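PDB 2IRU: multifunctional non-homologous end joining DNA repair protein LigD from Mycobacterium tuberculosis, which probably works with Ku to repair DNA double-strand breaks by non-homologous end joining, its polymerase domain, the part crystallised here, adding nucleotides before the ends are sealed. Local coordinates for residues T25-K29 / S30-D34; K69-A72 / L73-P77. One frame throughout, in Å; residues are numbered along the deposited sequence.

Contact 1: T25-K29 / S30-D34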
# COMPACT_ATOMS: atom_id res chain seq x y z
N THR A 25 -0.13 14.13 -18.34
CA THR A 25 1.35 14.12 -18.33
C THR A 25 1.93 13.34 -19.54
O THR A 25 3.14 13.46 -19.79
CB THR A 25 1.87 13.48 -17.01
OG1 THR A 25 1.27 12.18 -16.85
CG2 THR A 25 1.56 14.38 -15.80
N GLY A 26 1.09 12.57 -20.25
CA GLY A 26 1.50 11.77 -21.41
C GLY A 26 2.22 10.48 -21.02
O GLY A 26 2.84 9.82 -21.88
N THR A 27 2.12 10.11 -19.74
CA THR A 27 2.76 8.91 -19.20
C THR A 27 2.18 7.66 -19.87
O THR A 27 0.97 7.49 -19.91
CB THR A 27 2.56 8.82 -17.65
OG1 THR A 27 2.99 10.07 -17.06
CG2 THR A 27 3.41 7.65 -17.10
N THR A 28 3.06 6.83 -20.43
CA THR A 28 2.66 5.70 -21.30
C THR A 28 2.79 4.34 -20.62
O THR A 28 3.39 4.18 -19.53
CB THR A 28 3.57 5.60 -22.53
OG1 THR A 28 4.91 5.31 -22.10
CG2 THR A 28 3.56 6.89 -23.36
N LYS A 29 2.26 3.32 -21.28
CA LYS A 29 2.45 1.95 -20.80
C LYS A 29 3.94 1.64 -20.69
O LYS A 29 4.36 1.05 -19.69
CB LYS A 29 1.76 0.95 -21.72
CG LYS A 29 0.27 0.94 -21.63
CD LYS A 29 -0.30 -0.29 -22.34
CE LYS A 29 -0.05 -1.62 -21.58
NZ LYS A 29 -0.58 -2.91 -22.28
N SER A 30 4.75 2.08 -21.65
CA SER A 30 6.21 1.88 -21.60
C SER A 30 6.83 2.51 -20.33
O SER A 30 7.66 1.89 -19.64
CB SER A 30 6.89 2.42 -22.86
OG SER A 30 8.27 2.12 -22.87
N ASP A 31 6.40 3.73 -20.03
CA ASP A 31 6.86 4.40 -18.81
C ASP A 31 6.57 3.55 -17.57
O ASP A 31 7.41 3.42 -16.66
CB ASP A 31 6.16 5.75 -18.64
CG ASP A 31 6.64 6.80 -19.64
OD1 ASP A 31 7.84 6.79 -20.02
OD2 ASP A 31 5.81 7.66 -20.00
N ILE A 32 5.35 3.04 -17.52
CA ILE A 32 4.90 2.24 -16.37
C ILE A 32 5.65 0.90 -16.25
O ILE A 32 6.05 0.47 -15.14
CB ILE A 32 3.34 2.13 -16.42
CG1 ILE A 32 2.70 3.55 -16.38
CG2 ILE A 32 2.79 1.20 -15.39
CD1 ILE A 32 3.09 4.41 -15.23
N PHE A 33 5.86 0.26 -17.40
CA PHE A 33 6.63 -0.99 -17.49
C PHE A 33 8.03 -0.77 -16.91
O PHE A 33 8.53 -1.53 -16.07
CB PHE A 33 6.68 -1.42 -18.96
CG PHE A 33 7.07 -2.88 -19.20
CD1 PHE A 33 6.18 -3.93 -18.93
CD2 PHE A 33 8.28 -3.18 -19.82
CE1 PHE A 33 6.54 -5.27 -19.25
CE2 PHE A 33 8.63 -4.51 -20.13
CZ PHE A 33 7.75 -5.53 -19.84
N ASP A 34 8.66 0.33 -17.33
CA ASP A 34 10.02 0.60 -16.86
C ASP A 34 9.97 0.98 -15.38
O ASP A 34 10.85 0.63 -14.64
CB ASP A 34 10.67 1.71 -17.71
CG ASP A 34 11.23 1.18 -19.05
OD1 ASP A 34 11.27 -0.06 -19.26
OD2 ASP A 34 11.67 2.01 -19.87
O HOH W 1 5.80 9.84 -21.44
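A capping box between Thr28 and Asp31 opens the helix 29-47 of the polymerase domain, just after the chain has turned back from strand 20-22 into the short strand 27-28. Thr28 is the N-cap. Its OG1 takes the hydrogen bond of Asp31 N at 3.0 Å, standing in for the carbonyl that a preceding helical turn would supply. The hydroxyl reaches that N-H because it is rotated in between the backbone N and the carbonyl carbon (chi1 64°), which leaves the methyl CG2 beside the backbone N. The box is closed in the other direction by Asp31, whose OD2 accepts from Thr28 N at 2.9 Å. The N-H points almost straight at the oxygen (167°) but meets it on the anti side, 31° out of the carboxylate plane. A water also donates to OD2 and ties it to Gly26 O, so two bonds grip this oxygen, and the carboxylate sits near the N-terminal end of the helix, where the dipole would probably stabilise its negative charge. From here regular helical bonding takes over, with Ile32 N to Thr28 O and Phe33 N to Lys29 O.

Ahead of the cap, Gly26 and Thr27 form a G1 beta bulge opposite Tyr22, and Gly26 has the positive phi this bulge needs. Lys29 runs away from the box to Thr15 and Gln107, where its NZ is hydrogen-bonded. On the buried side, Thr27 CG2 lies anti to its own backbone N; the methyl touches Asp31 CB at 3.7 Å and crosses Ile32 at about a right angle, meeting its CD1 at 3.8 Å.

Contact 2: K69-A72 / L73-P77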
# COMPACT_ATOMS: atom_id res chain seq x y z
N LYS A 69 -9.86 -8.95 -7.97
CA LYS A 69 -9.30 -9.71 -6.85
C LYS A 69 -8.97 -11.12 -7.31
O LYS A 69 -7.79 -11.50 -7.39
CB LYS A 69 -10.27 -9.72 -5.66
CG LYS A 69 -10.39 -8.34 -5.06
CD LYS A 69 -11.45 -8.30 -3.94
CE LYS A 69 -11.44 -6.91 -3.27
NZ LYS A 69 -10.16 -6.66 -2.52
N GLN A 70 -9.99 -11.89 -7.64
CA GLN A 70 -9.73 -13.23 -8.19
C GLN A 70 -8.70 -13.15 -9.36
O GLN A 70 -8.70 -12.20 -10.16
CB GLN A 70 -11.04 -13.86 -8.70
CG GLN A 70 -10.93 -15.28 -9.26
CD GLN A 70 -10.85 -16.36 -8.20
OE1 GLN A 70 -11.19 -16.14 -7.05
NE2 GLN A 70 -10.46 -17.58 -8.61
N LEU A 71 -7.84 -14.16 -9.44
CA LEU A 71 -6.87 -14.30 -10.52
C LEU A 71 -7.53 -15.06 -11.68
O LEU A 71 -7.75 -16.26 -11.57
CB LEU A 71 -5.60 -15.04 -10.05
CG LEU A 71 -4.46 -15.00 -11.10
CD1 LEU A 71 -4.07 -13.58 -11.59
CD2 LEU A 71 -3.21 -15.72 -10.57
N ALA A 72 -7.76 -14.36 -12.78
CA ALA A 72 -8.43 -14.94 -13.96
C ALA A 72 -7.60 -16.08 -14.57
O ALA A 72 -6.33 -16.00 -14.55
CB ALA A 72 -8.67 -13.87 -15.01
N LEU A 73 -8.27 -17.11 -15.12
CA LEU A 73 -7.53 -18.20 -15.79
C LEU A 73 -6.64 -17.70 -16.94
O LEU A 73 -5.63 -18.33 -17.31
CB LEU A 73 -8.48 -19.31 -16.28
CG LEU A 73 -7.87 -20.65 -16.70
CD1 LEU A 73 -7.25 -21.34 -15.49
CD2 LEU A 73 -8.96 -21.54 -17.27
N SER A 74 -7.02 -16.58 -17.55
CA SER A 74 -6.26 -16.01 -18.65
C SER A 74 -4.88 -15.44 -18.21
O SER A 74 -4.01 -15.15 -19.06
CB SER A 74 -7.09 -14.92 -19.31
OG SER A 74 -7.34 -13.87 -18.39
N ALA A 75 -4.71 -15.25 -16.90
CA ALA A 75 -3.42 -14.74 -16.33
C ALA A 75 -2.33 -15.84 -16.50
O ALA A 75 -2.65 -17.03 -16.61
CB ALA A 75 -3.59 -14.36 -14.87
N PRO A 76 -1.07 -15.44 -16.53
CA PRO A 76 0.02 -16.44 -16.69
C PRO A 76 -0.02 -17.56 -15.65
O PRO A 76 -0.29 -17.29 -14.49
CB PRO A 76 1.29 -15.60 -16.53
CG PRO A 76 0.87 -14.27 -17.02
CD PRO A 76 -0.54 -14.07 -16.52
N PRO A 77 0.22 -18.80 -16.09
CA PRO A 77 0.13 -19.94 -15.14
C PRO A 77 1.22 -19.91 -14.08
O PRO A 77 1.10 -20.57 -13.02
CB PRO A 77 0.27 -21.18 -16.04
CG PRO A 77 0.19 -20.67 -17.43
CD PRO A 77 0.47 -19.25 -17.48
O HOH W 2 -4.05 -18.14 -14.41
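The flat groups here are peptides: the carbonyl of Ala72 receives the N-H of Ala75 from above its plane, 55° out of it, while water 2 lies near the same oxygen. Ala75 N to Ala72 O measures 3.0 Å, with a C=O...N angle of only 123°, an oblique approach, well off a lone pair. The water is within 3.1 Å of Ala72 O and 2.8 Å of Ala75 O, placed to bridge the two carbonyls, though other acceptors nearby compete for its two protons.

Among the side chains, Leu71 and Ala75 come together across the turn. Leu71 holds CG anti to the backbone N (chi1 -170°), which carries CG to within 3.9 Å of Ala75 CB; its CD1 branch is the one that presses on Ala75 CB, at 3.4 Å, tighter than usual for two carbons. Trp104 of the helix 99-107 packs against both residues. On the turn itself, Ser74 OG approaches Ala72 CB to 3.6 Å.

Ala72 to Ala75 is a type I beta turn, with Leu73 and Ser74 at its corners, in the connection from strand 66-68 to strand 80-84, with Lys69 and Gln70, just ahead of the turn, at the end of a run that probably interacts with target DNA.

Overall arrangement
Following the chain from the N terminus, contact 1 comes first, where the hairpin of strands 20-22 and 27-28 passes into helix 29-47. Contact 2 comes later, after strands 53-56 and 66-68, in the connection that leads to strand 80-84. The two lie in series, neither nesting nor crossing; contact 1 is a helix start and contact 2 a four-residue turn, each local, so neither encloses a loop of any length. Their centres are 23 Å apart and their nearest atoms about 11 Å, so they do not touch. Helix 99-107 is a neighbour of both: Phe33 of contact 1 packs on Ala103 and Ala106, and Pro76 of contact 2 also packs on it, at Trp104.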